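Local structure of UspA1 (3NTN) at residues B[5-10]-B[20-25]; B[57-62]-B[71-76]; B[118-123]-B[158-163]; B[141-146]-B[175-180]. The protein is a trimeric autotransporter adhesin of the Moraxella catarrhalis outer membrane that probably attaches the bacterium to host receptors such as CEACAM1 and to fibronectin. All coordinates share one frame; numbering follows the deposited sequence. Where two conformers were deposited one is given.

Interaction 1: B[5-10]-B[20-25]; sequences TIENST and KGRNST
Asn8 lies over Asn23, the two side chains running side by side in the same direction with their amide planes only 14° apart. They occupy equivalent places in successive coils of the left-handed parallel beta-roll that forms the head of this trimeric adhesin, and each is the third residue of a type II turn, Ile6 to Ser9 in one coil and Gly21 to Ser24 in the next. In both, CG stands anti to the carbonyl carbon (chi1 -60° and -48°), which keeps the amides in register; a weak hydrogen bond runs from Asn8 ND2 to Asn23 OD1 at 3.4 Å. Asn23 ND2 has a stronger partner, Asp38 OD1 of the following coil. One residue earlier in each turn, Glu7 and Arg22 also lie side by side: the aliphatic part of the arginine does the touching, with Arg22 CG 3.7 Å from Glu7 CB, while carboxylate and guanidinium are near each other without forming a salt bridge.

The backbones are joined by a nearly straight bond from Asn23 N to Glu7 O (2.8 Å) and, nearer the parallel bridge of Thr10 with Thr25, by one from Thr10 N to Ser24 O (3.0 Å). Gly13 and Gly29 of the second subunit pack on Thr10 and Thr25. A water ties the coils together beside the two threonines: it donates to Asn8 O and to Ser24 O, and accepts from Thr10 OG1 at 2.8 Å and from Thr25 OG1 at 3.2 Å.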
loop_
_atom_site.group_PDB
_atom_site.type_symbol
_atom_site.label_atom_id
_atom_site.label_comp_id
_atom_site.label_asym_id
_atom_site.label_seq_id
_atom_site.Cartn_x
_atom_site.Cartn_y
_atom_site.Cartn_z
ATOM N N THR B 5 28.053 -22.897 -22.182
ATOM C CA THR B 5 29.194 -23.790 -21.886
ATOM C C THR B 5 29.237 -24.298 -20.438
ATOM O O THR B 5 29.492 -25.475 -20.203
ATOM C CB THR B 5 30.587 -23.141 -22.235
ATOM O OG1 THR B 5 30.651 -21.802 -21.712
ATOM C CG2 THR B 5 30.856 -23.137 -23.756
ATOM N N ILE B 6 28.969 -23.404 -19.484
ATOM C CA ILE B 6 29.144 -23.663 -18.035
ATOM C C ILE B 6 28.262 -24.789 -17.497
ATOM O O ILE B 6 27.291 -25.194 -18.139
ATOM C CB ILE B 6 28.874 -22.391 -17.185
ATOM C CG1 ILE B 6 28.847 -21.141 -18.073
ATOM C CG2 ILE B 6 29.860 -22.292 -16.010
ATOM C CD1 ILE B 6 30.193 -20.719 -18.717
ATOM N N GLU B 7 28.611 -25.287 -16.313
ATOM C CA GLU B 7 27.817 -26.298 -15.636
ATOM C C GLU B 7 26.355 -25.900 -15.649
ATOM O O GLU B 7 25.983 -24.785 -15.240
ATOM C CB GLU B 7 28.264 -26.452 -14.192
ATOM C CG GLU B 7 28.194 -27.873 -13.655
ATOM C CD GLU B 7 28.780 -27.981 -12.258
ATOM O OE1 GLU B 7 29.713 -28.811 -12.055
ATOM O OE2 GLU B 7 28.313 -27.219 -11.376
ATOM N N ASN B 8 25.552 -26.822 -16.172
ATOM C CA ASN B 8 24.099 -26.778 -16.124
ATOM C C ASN B 8 23.479 -25.507 -16.696
ATOM O O ASN B 8 22.377 -25.117 -16.274
ATOM C CB ASN B 8 23.598 -27.060 -14.696
ATOM C CG ASN B 8 24.038 -28.422 -14.185
ATOM O OD1 ASN B 8 23.960 -29.421 -14.905
ATOM N ND2 ASN B 8 24.499 -28.471 -12.935
ATOM N N SER B 9 24.170 -24.868 -17.645
ATOM C CA SER B 9 23.575 -23.715 -18.309
ATOM C C SER B 9 22.690 -24.082 -19.546
ATOM O O SER B 9 22.939 -25.077 -20.249
ATOM C CB SER B 9 24.608 -22.629 -18.584
ATOM O OG SER B 9 25.451 -22.960 -19.657
ATOM N N THR B 10 21.636 -23.291 -19.758
ATOM C CA THR B 10 20.622 -23.579 -20.779
ATOM C C THR B 10 20.211 -22.333 -21.560
ATOM O O THR B 10 19.802 -21.331 -20.968
ATOM C CB THR B 10 19.343 -24.260 -20.162
ATOM O OG1 THR B 10 19.719 -25.472 -19.497
ATOM C CG2 THR B 10 18.264 -24.577 -21.227
ATOM N N LYS B 20 25.845 -17.588 -19.454
ATOM C CA LYS B 20 27.246 -17.693 -19.003
ATOM C C LYS B 20 27.384 -18.109 -17.529
ATOM O O LYS B 20 28.441 -18.565 -17.128
ATOM C CB LYS B 20 27.991 -16.376 -19.233
ATOM C CG LYS B 20 28.018 -15.927 -20.690
ATOM C CD LYS B 20 28.393 -14.460 -20.827
ATOM C CE LYS B 20 29.375 -14.252 -21.980
ATOM N NZ LYS B 20 29.770 -12.818 -22.152
ATOM N N GLY B 21 26.343 -17.915 -16.720
ATOM C CA GLY B 21 26.437 -18.221 -15.278
ATOM C C GLY B 21 26.233 -19.700 -15.059
ATOM O O GLY B 21 25.451 -20.330 -15.792
ATOM N N ARG B 22 26.955 -20.281 -14.092
ATOM C CA ARG B 22 26.645 -21.638 -13.617
ATOM C C ARG B 22 25.155 -21.785 -13.265
ATOM O O ARG B 22 24.611 -20.923 -12.583
ATOM C CB ARG B 22 27.496 -21.949 -12.387
ATOM C CG ARG B 22 27.623 -23.430 -12.078
ATOM C CD ARG B 22 28.845 -23.780 -11.178
ATOM N NE ARG B 22 29.049 -22.877 -10.023
ATOM C CZ ARG B 22 28.296 -22.857 -8.928
ATOM N NH1 ARG B 22 27.263 -23.694 -8.806
ATOM N NH2 ARG B 22 28.570 -21.993 -7.955
ATOM N N ASN B 23 24.521 -22.886 -13.699
ATOM C CA ASN B 23 23.062 -23.141 -13.572
ATOM C C ASN B 23 22.156 -22.038 -14.145
ATOM O O ASN B 23 20.951 -21.965 -13.788
ATOM C CB ASN B 23 22.610 -23.326 -12.107
ATOM C CG ASN B 23 23.466 -24.287 -11.309
ATOM O OD1 ASN B 23 23.777 -25.409 -11.742
ATOM N ND2 ASN B 23 23.826 -23.863 -10.101
ATOM N N SER B 24 22.706 -21.136 -14.961
ATOM C CA SER B 24 21.874 -20.064 -15.514
ATOM C C SER B 24 20.995 -20.591 -16.682
ATOM O O SER B 24 21.330 -21.590 -17.326
ATOM C CB SER B 24 22.717 -18.891 -15.977
ATOM O OG SER B 24 23.543 -19.313 -17.057
ATOM N N THR B 25 19.899 -19.883 -16.939
ATOM C CA THR B 25 18.923 -20.242 -17.939
ATOM C C THR B 25 18.491 -18.994 -18.724
ATOM O O THR B 25 18.099 -17.987 -18.139
ATOM C CB THR B 25 17.666 -20.832 -17.239
ATOM O OG1 THR B 25 18.041 -21.943 -16.408
ATOM C CG2 THR B 25 16.612 -21.297 -18.262
HETATM O O HOH W 1 20.184 -24.236 -16.994
#

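Interaction 2: B[57-62]-B[71-76]; sequences AGIDNK and LGNKNT
Asn61 reaches across to Asn75 and Gly72, and its amide supplies the side-chain hydrogen bonds between the two coils. Setting CG anti to the carbonyl carbon (chi1 -60°) lays the group beside the Asn75 amide, the planes 10° apart. Asn61 OD1 takes two N-H groups from opposite faces of its plane, Asn75 N at 2.9 Å and Asn75 ND2 at 3.2 Å. Asn61 ND2 gives a straight bond of 2.7 Å to Gly72 O, which lies in the amide plane although the donor stands well above the carbonyl plane. That oxygen is gripped again, from its other face, by Ile59 N. Asn47 and Asn89 extend the chain of asparagine amides to the coils before and after.

Backbone bonds in parallel register flank this core, Gly72 N to Ala57 O and Lys74 N to Ile59 O (2.8 Å) at the corner and Lys62 N to Asn75 O beyond it.

Apolar contact is light: Ala57 CB meets Leu71 CD1 at 3.9 Å, on the side where Phe55 of the third subunit packs, and Thr76 CG2 lies against Lys62 CD.

The ionic contribution is a long salt bridge, Asp60 OD2 to Lys74 NZ at 3.8 Å.

Parallel coils stacked in this way, here within a YadA head repeat, form the trimeric left-handed parallel beta-roll of YadA-like heads.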
loop_
_atom_site.group_PDB
_atom_site.type_symbol
_atom_site.label_atom_id
_atom_site.label_comp_id
_atom_site.label_asym_id
_atom_site.label_seq_id
_atom_site.Cartn_x
_atom_site.Cartn_y
_atom_site.Cartn_z
ATOM N N ALA B 57 12.332 -10.824 -17.089
ATOM C CA ALA B 57 11.608 -11.139 -18.345
ATOM C C ALA B 57 11.055 -9.841 -18.947
ATOM O O ALA B 57 10.717 -8.937 -18.215
ATOM C CB ALA B 57 10.503 -12.120 -18.052
ATOM N N GLY B 58 10.935 -9.762 -20.260
ATOM C CA GLY B 58 10.325 -8.626 -20.919
ATOM C C GLY B 58 11.379 -7.944 -21.776
ATOM O O GLY B 58 12.221 -8.609 -22.386
ATOM N N ILE B 59 11.361 -6.604 -21.812
ATOM C CA ILE B 59 12.274 -5.915 -22.649
ATOM C C ILE B 59 13.201 -5.017 -21.826
ATOM O O ILE B 59 12.745 -4.164 -21.022
ATOM C CB ILE B 59 11.537 -5.088 -23.704
ATOM C CG1 ILE B 59 10.789 -5.990 -24.665
ATOM C CG2 ILE B 59 12.518 -4.161 -24.464
ATOM C CD1 ILE B 59 9.835 -5.209 -25.590
ATOM N N ASP B 60 14.508 -5.216 -22.014
ATOM C CA ASP B 60 15.516 -4.271 -21.521
ATOM C C ASP B 60 15.624 -4.164 -19.977
ATOM O O ASP B 60 15.863 -3.086 -19.436
ATOM C CB ASP B 60 15.352 -2.854 -22.198
ATOM C CG ASP B 60 16.674 -2.099 -22.279
ATOM O OD1 ASP B 60 17.731 -2.661 -21.911
ATOM O OD2 ASP B 60 16.682 -0.930 -22.663
ATOM N N ASN B 61 15.495 -5.291 -19.287
ATOM C CA ASN B 61 15.588 -5.338 -17.822
ATOM C C ASN B 61 16.985 -5.689 -17.406
ATOM O O ASN B 61 17.695 -6.354 -18.178
ATOM C CB ASN B 61 14.610 -6.359 -17.267
ATOM C CG ASN B 61 13.188 -6.025 -17.640
ATOM O OD1 ASN B 61 12.652 -5.041 -17.147
ATOM N ND2 ASN B 61 12.583 -6.791 -18.570
ATOM N N LYS B 62 17.389 -5.234 -16.218
ATOM C CA LYS B 62 18.641 -5.632 -15.639
ATOM C C LYS B 62 18.346 -6.159 -14.258
ATOM O O LYS B 62 17.980 -5.411 -13.365
ATOM C CB LYS B 62 19.593 -4.440 -15.517
ATOM C CG LYS B 62 20.093 -3.896 -16.860
ATOM C CD LYS B 62 21.164 -2.771 -16.629
ATOM C CE LYS B 62 21.812 -2.324 -17.925
ATOM N NZ LYS B 62 20.753 -2.095 -18.963
ATOM N N LEU B 71 10.835 -7.357 -13.888
ATOM C CA LEU B 71 9.855 -8.005 -14.733
ATOM C C LEU B 71 9.043 -6.923 -15.423
ATOM O O LEU B 71 8.354 -6.169 -14.754
ATOM C CB LEU B 71 9.005 -8.936 -13.853
ATOM C CG LEU B 71 7.764 -9.698 -14.325
ATOM C CD1 LEU B 71 8.003 -10.479 -15.610
ATOM C CD2 LEU B 71 7.257 -10.641 -13.189
ATOM N N GLY B 72 9.176 -6.815 -16.749
ATOM C CA GLY B 72 8.386 -5.881 -17.549
ATOM C C GLY B 72 9.282 -5.192 -18.554
ATOM O O GLY B 72 10.100 -5.839 -19.199
ATOM N N ASN B 73 9.176 -3.870 -18.655
ATOM C CA ASN B 73 10.012 -3.093 -19.546
ATOM C C ASN B 73 10.936 -2.094 -18.817
ATOM O O ASN B 73 10.467 -1.178 -18.127
ATOM C CB ASN B 73 9.145 -2.343 -20.525
ATOM C CG ASN B 73 9.965 -1.770 -21.734
ATOM O OD1 ASN B 73 11.009 -1.140 -21.558
ATOM N ND2 ASN B 73 9.494 -2.028 -22.944
ATOM N N LYS B 74 12.251 -2.224 -19.010
ATOM C CA LYS B 74 13.172 -1.223 -18.476
ATOM C C LYS B 74 13.129 -1.141 -16.932
ATOM O O LYS B 74 13.118 -0.061 -16.377
ATOM C CB LYS B 74 12.915 0.183 -19.062
ATOM C CG LYS B 74 13.903 0.687 -20.128
ATOM C CD LYS B 74 13.162 1.621 -21.143
ATOM C CE LYS B 74 13.796 1.633 -22.550
ATOM N NZ LYS B 74 13.296 0.532 -23.490
ATOM N N ASN B 75 13.116 -2.291 -16.272
ATOM C CA ASN B 75 13.398 -2.360 -14.842
ATOM C C ASN B 75 14.884 -2.650 -14.613
ATOM O O ASN B 75 15.366 -3.703 -15.026
ATOM C CB ASN B 75 12.534 -3.394 -14.197
ATOM C CG ASN B 75 11.062 -3.089 -14.377
ATOM O OD1 ASN B 75 10.524 -2.222 -13.687
ATOM N ND2 ASN B 75 10.403 -3.778 -15.321
ATOM N N THR B 76 15.607 -1.701 -14.020
ATOM C CA THR B 76 17.023 -1.863 -13.686
ATOM C C THR B 76 17.166 -2.061 -12.163
ATOM O O THR B 76 16.834 -1.153 -11.393
ATOM C CB THR B 76 17.825 -0.626 -14.071
ATOM O OG1 THR B 76 17.611 -0.278 -15.468
ATOM C CG2 THR B 76 19.337 -0.845 -13.772
#

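Interaction 3: B[118-123]-B[158-163]; sequences GHNTAG and KGKERQ
With CG anti to the carbonyl carbon (chi1 -75°) and the chain extended from there to NE, Arg162 carries its guanidinium across to the type II turn Gly118 to Thr121. It meets the backbone end-on: NH2 and NH1 both donate to the single oxygen His119 O, at 2.8 Å and 3.1 Å. That oxygen sits near the guanidinium plane. The NH2 bond follows a lone pair in the carbonyl plane, whereas NH1 comes in tilted 34° from it. Gly118 CA lies over one face of the group, 4.0 Å from Arg162 NH1.

Two bonds to one carbonyl, with further bonds from Arg162 NH1 to Val155 O and from Arg162 NE to Asn150 O of the third subunit, fix the guanidinium's rotation. Farther out, Lys160 CD lies 4.0 Å from Asn120 ND2 as the two side chains cross.

Thr121 OG1, bonded to Leu117 O, ties the turn to the end of the preceding strand. The turn follows strand 115-117 of the head's parallel sheet, while 158-163 leads from strand 153-154, next in that sheet, to strand 164-165 and what is probably the neck, with Gln163 bonded to both other subunits.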
loop_
_atom_site.group_PDB
_atom_site.type_symbol
_atom_site.label_atom_id
_atom_site.label_comp_id
_atom_site.label_asym_id
_atom_site.label_seq_id
_atom_site.Cartn_x
_atom_site.Cartn_y
_atom_site.Cartn_z
ATOM N N GLY B 118 2.640 2.174 -7.964
ATOM C CA GLY B 118 1.982 3.021 -8.991
ATOM C C GLY B 118 2.851 3.811 -9.953
ATOM O O GLY B 118 4.040 3.926 -9.763
ATOM N N HIS B 119 2.188 4.378 -10.953
ATOM C CA HIS B 119 2.778 5.198 -12.018
ATOM C C HIS B 119 3.154 6.599 -11.521
ATOM O O HIS B 119 2.354 7.264 -10.833
ATOM C CB HIS B 119 1.767 5.284 -13.193
ATOM C CG HIS B 119 2.194 6.176 -14.315
ATOM N ND1 HIS B 119 1.442 7.257 -14.731
ATOM C CD2 HIS B 119 3.281 6.142 -15.119
ATOM C CE1 HIS B 119 2.055 7.852 -15.743
ATOM N NE2 HIS B 119 3.174 7.195 -15.994
ATOM N N ASN B 120 4.351 7.052 -11.901
ATOM C CA ASN B 120 4.901 8.337 -11.483
ATOM C C ASN B 120 5.159 8.422 -9.974
ATOM O O ASN B 120 5.166 9.487 -9.374
ATOM C CB ASN B 120 3.975 9.490 -11.869
ATOM C CG ASN B 120 3.929 9.736 -13.315
ATOM O OD1 ASN B 120 4.859 9.417 -14.041
ATOM N ND2 ASN B 120 2.833 10.344 -13.771
ATOM N N THR B 121 5.353 7.301 -9.331
ATOM C CA THR B 121 5.534 7.313 -7.890
ATOM C C THR B 121 6.971 7.701 -7.482
ATOM O O THR B 121 7.918 7.209 -8.066
ATOM C CB THR B 121 5.050 5.984 -7.295
ATOM O OG1 THR B 121 3.611 5.978 -7.369
ATOM C CG2 THR B 121 5.451 5.840 -5.821
ATOM N N ALA B 122 7.126 8.599 -6.503
ATOM C CA ALA B 122 8.464 8.907 -5.985
ATOM C C ALA B 122 8.770 8.375 -4.573
ATOM O O ALA B 122 7.903 8.380 -3.693
ATOM C CB ALA B 122 8.751 10.428 -6.067
ATOM N N GLY B 123 10.025 7.928 -4.387
ATOM C CA GLY B 123 10.574 7.544 -3.088
ATOM C C GLY B 123 10.774 8.788 -2.235
ATOM O O GLY B 123 11.000 9.905 -2.748
ATOM N N LYS B 158 5.036 14.385 -5.299
ATOM C CA LYS B 158 4.573 15.710 -4.972
ATOM C C LYS B 158 3.807 16.310 -6.180
ATOM O O LYS B 158 4.380 16.418 -7.260
ATOM C CB LYS B 158 5.757 16.618 -4.616
ATOM C CG LYS B 158 5.343 18.005 -4.077
ATOM C CD LYS B 158 6.579 18.756 -3.565
ATOM C CE LYS B 158 6.194 19.817 -2.551
ATOM N NZ LYS B 158 7.185 20.910 -2.613
ATOM N N GLY B 159 2.549 16.723 -5.966
ATOM C CA GLY B 159 1.771 17.363 -6.999
ATOM C C GLY B 159 0.895 16.318 -7.650
ATOM O O GLY B 159 -0.090 16.654 -8.282
ATOM N N LYS B 160 1.234 15.040 -7.461
ATOM C CA LYS B 160 0.464 13.955 -8.069
ATOM C C LYS B 160 0.183 12.894 -7.046
ATOM O O LYS B 160 0.577 11.721 -7.249
ATOM C CB LYS B 160 1.234 13.336 -9.252
ATOM C CG LYS B 160 0.963 14.021 -10.589
ATOM C CD LYS B 160 2.022 13.677 -11.632
ATOM C CE LYS B 160 1.997 14.672 -12.785
ATOM N NZ LYS B 160 3.195 14.550 -13.662
ATOM N N GLU B 161 -0.443 13.296 -5.928
ATOM C CA GLU B 161 -0.712 12.372 -4.794
ATOM C C GLU B 161 -1.882 11.402 -5.120
ATOM O O GLU B 161 -2.647 11.663 -6.039
ATOM C CB GLU B 161 -1.004 13.155 -3.487
ATOM C CG GLU B 161 0.174 13.979 -2.950
ATOM C CD GLU B 161 0.374 15.318 -3.695
ATOM O OE1 GLU B 161 1.287 16.084 -3.348
ATOM O OE2 GLU B 161 -0.390 15.600 -4.637
ATOM N N ARG B 162 -1.992 10.282 -4.392
ATOM C CA ARG B 162 -3.098 9.361 -4.619
ATOM C C ARG B 162 -3.849 9.125 -3.329
ATOM O O ARG B 162 -3.230 8.760 -2.295
ATOM C CB ARG B 162 -2.668 7.969 -5.140
ATOM C CG ARG B 162 -2.246 7.882 -6.557
ATOM C CD ARG B 162 -1.914 6.464 -7.005
ATOM N NE ARG B 162 -1.617 6.518 -8.421
ATOM C CZ ARG B 162 -0.409 6.654 -8.971
ATOM N NH1 ARG B 162 0.701 6.718 -8.242
ATOM N NH2 ARG B 162 -0.319 6.735 -10.289
ATOM N N GLN B 163 -5.188 9.232 -3.422
ATOM C CA GLN B 163 -6.038 8.804 -2.333
ATOM C C GLN B 163 -5.865 7.314 -2.024
ATOM O O GLN B 163 -5.627 6.501 -2.915
ATOM C CB GLN B 163 -7.478 9.131 -2.662
ATOM C CG GLN B 163 -7.778 10.652 -2.740
ATOM C CD GLN B 163 -9.213 10.924 -3.128
ATOM O OE1 GLN B 163 -9.704 10.370 -4.121
ATOM N NE2 GLN B 163 -9.909 11.778 -2.350
#

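Interaction 4: B[141-146]-B[175-180]; sequences GFAGAS and TSTDAV
Ala143 sets its methyl group against the backbone at the start of 175-180: CB lies 3.4 Å from Thr175 O and 4.0 Å from Ser176 O. The same methyl meets Thr177 CG2 at 3.8 Å, and that branch also touches Gly144 N at 3.9 Å. No hydrogen bond links the two segments, so the contact is a small van der Waals patch. Thr177 turns CG2 to it by placing this methyl anti to its own carbonyl carbon, with OG1 between the backbone N and the carbonyl carbon (chi1 54°). Gly144 adopts a left-handed backbone conformation (phi 71°), with Thr177 CG2 close to its backbone N.

Both segments probably belong to the neck of the trimeric adhesin, where loops pass from the beta-roll head to the coiled-coil stalk to which each chain contributes helix 182-217. Here residues 176-178 form an ST turn, Asp178 N donating to Ser176 OG at 3.1 Å.

A second shell steadies that turn: Ser176 OG also bonds to Glu171 O, and Asp178 OD1 to Glu171 N. Beyond these, the backbone of Ala143 is held by side chains of the third subunit: Ser183 OG of that subunit bonds to Ala143 N, and its Asn181 ND2 to Ala143 O.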
loop_
_atom_site.group_PDB
_atom_site.type_symbol
_atom_site.label_atom_id
_atom_site.label_comp_id
_atom_site.label_asym_id
_atom_site.label_seq_id
_atom_site.Cartn_x
_atom_site.Cartn_y
_atom_site.Cartn_z
ATOM N N GLY B 141 3.397 12.455 21.990
ATOM C CA GLY B 141 3.195 11.048 22.260
ATOM C C GLY B 141 2.689 10.274 21.070
ATOM O O GLY B 141 1.821 9.381 21.213
ATOM N N PHE B 142 3.203 10.614 19.886
ATOM C CA PHE B 142 2.912 9.816 18.702
ATOM C C PHE B 142 3.689 8.474 18.726
ATOM O O PHE B 142 4.903 8.415 19.007
ATOM C CB PHE B 142 3.311 10.559 17.423
ATOM C CG PHE B 142 2.623 11.895 17.217
ATOM C CD1 PHE B 142 1.404 12.205 17.839
ATOM C CD2 PHE B 142 3.163 12.819 16.331
ATOM C CE1 PHE B 142 0.801 13.408 17.627
ATOM C CE2 PHE B 142 2.530 14.025 16.112
ATOM C CZ PHE B 142 1.363 14.321 16.758
ATOM N N ALA B 143 2.962 7.420 18.338
ATOM C CA ALA B 143 3.488 6.078 18.054
ATOM C C ALA B 143 4.020 5.965 16.635
ATOM O O ALA B 143 3.615 6.725 15.717
ATOM C CB ALA B 143 2.407 5.039 18.306
ATOM N N GLY B 144 4.945 5.018 16.479
ATOM C CA GLY B 144 5.514 4.655 15.203
ATOM C C GLY B 144 6.459 5.679 14.591
ATOM O O GLY B 144 6.457 5.853 13.380
ATOM N N ALA B 145 7.247 6.365 15.418
ATOM C CA ALA B 145 8.308 7.241 14.938
ATOM C C ALA B 145 9.715 6.565 14.977
ATOM O O ALA B 145 9.927 5.542 14.291
ATOM C CB ALA B 145 8.299 8.548 15.704
ATOM N N SER B 146 10.652 7.127 15.764
ATOM C CA SER B 146 12.115 6.857 15.644
ATOM C C SER B 146 12.498 5.388 15.350
ATOM O O SER B 146 13.688 5.013 15.335
ATOM C CB SER B 146 12.876 7.407 16.880
ATOM O OG SER B 146 14.288 7.114 16.866
ATOM N N THR B 175 -1.202 4.409 21.503
ATOM C CA THR B 175 -0.087 3.708 20.899
ATOM C C THR B 175 -0.403 3.196 19.517
ATOM O O THR B 175 0.355 2.409 19.000
ATOM C CB THR B 175 0.431 2.497 21.743
ATOM O OG1 THR B 175 -0.672 1.649 22.071
ATOM C CG2 THR B 175 1.228 2.977 23.069
ATOM N N SER B 176 -1.518 3.617 18.914
ATOM C CA SER B 176 -1.943 2.968 17.691
ATOM C C SER B 176 -1.182 3.416 16.459
ATOM O O SER B 176 -1.018 4.590 16.192
ATOM C CB SER B 176 -3.442 3.147 17.482
ATOM O OG SER B 176 -3.772 2.964 16.135
ATOM N N THR B 177 -0.772 2.436 15.676
ATOM C CA THR B 177 -0.068 2.656 14.428
ATOM C C THR B 177 -0.969 2.258 13.268
ATOM O O THR B 177 -0.496 1.906 12.191
ATOM C CB THR B 177 1.243 1.871 14.468
ATOM O OG1 THR B 177 0.947 0.489 14.770
ATOM C CG2 THR B 177 2.127 2.425 15.616
ATOM N N ASP B 178 -2.278 2.316 13.473
ATOM C CA ASP B 178 -3.209 1.945 12.398
ATOM C C ASP B 178 -3.471 3.217 11.615
ATOM O O ASP B 178 -3.481 4.282 12.194
ATOM C CB ASP B 178 -4.572 1.442 12.914
ATOM C CG ASP B 178 -4.512 0.085 13.648
ATOM O OD1 ASP B 178 -5.612 -0.269 14.138
ATOM O OD2 ASP B 178 -3.443 -0.626 13.778
ATOM N N ALA B 179 -3.670 3.116 10.308
ATOM C CA ALA B 179 -4.154 4.265 9.563
ATOM C C ALA B 179 -5.548 4.654 10.030
ATOM O O ALA B 179 -6.363 3.810 10.457
ATOM C CB ALA B 179 -4.171 4.003 8.117
ATOM N N VAL B 180 -5.802 5.971 9.921
ATOM C CA VAL B 180 -7.096 6.617 10.238
ATOM C C VAL B 180 -7.870 6.887 8.917
ATOM O O VAL B 180 -7.264 7.257 7.921
ATOM C CB VAL B 180 -6.792 7.909 11.054
ATOM C CG1 VAL B 180 -7.906 8.909 10.998
ATOM C CG2 VAL B 180 -6.400 7.536 12.522
#

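Overall arrangement
The four contacts run along the molecule from head towards stalk. Interactions 1 and 2, with centres about 21 Å apart, both involve the long parallel sheet, and interaction 2 turns its corner into the shorter sheet of 62-63, 75-77 and 89-91. Interaction 3 lies another 21 Å from interaction 2, where the long sheet ends at strands 115-117 and 153-154. Interactions 3 and 4 have centres about 23 Å apart, the latter ahead of helix 182-217 and about 49 Å from interaction 1. Interactions 1 to 3 come in series along the chain; the segments of 3 and 4 alternate. All touch another subunit, consistent with a head and neck whose subunits pack closely together.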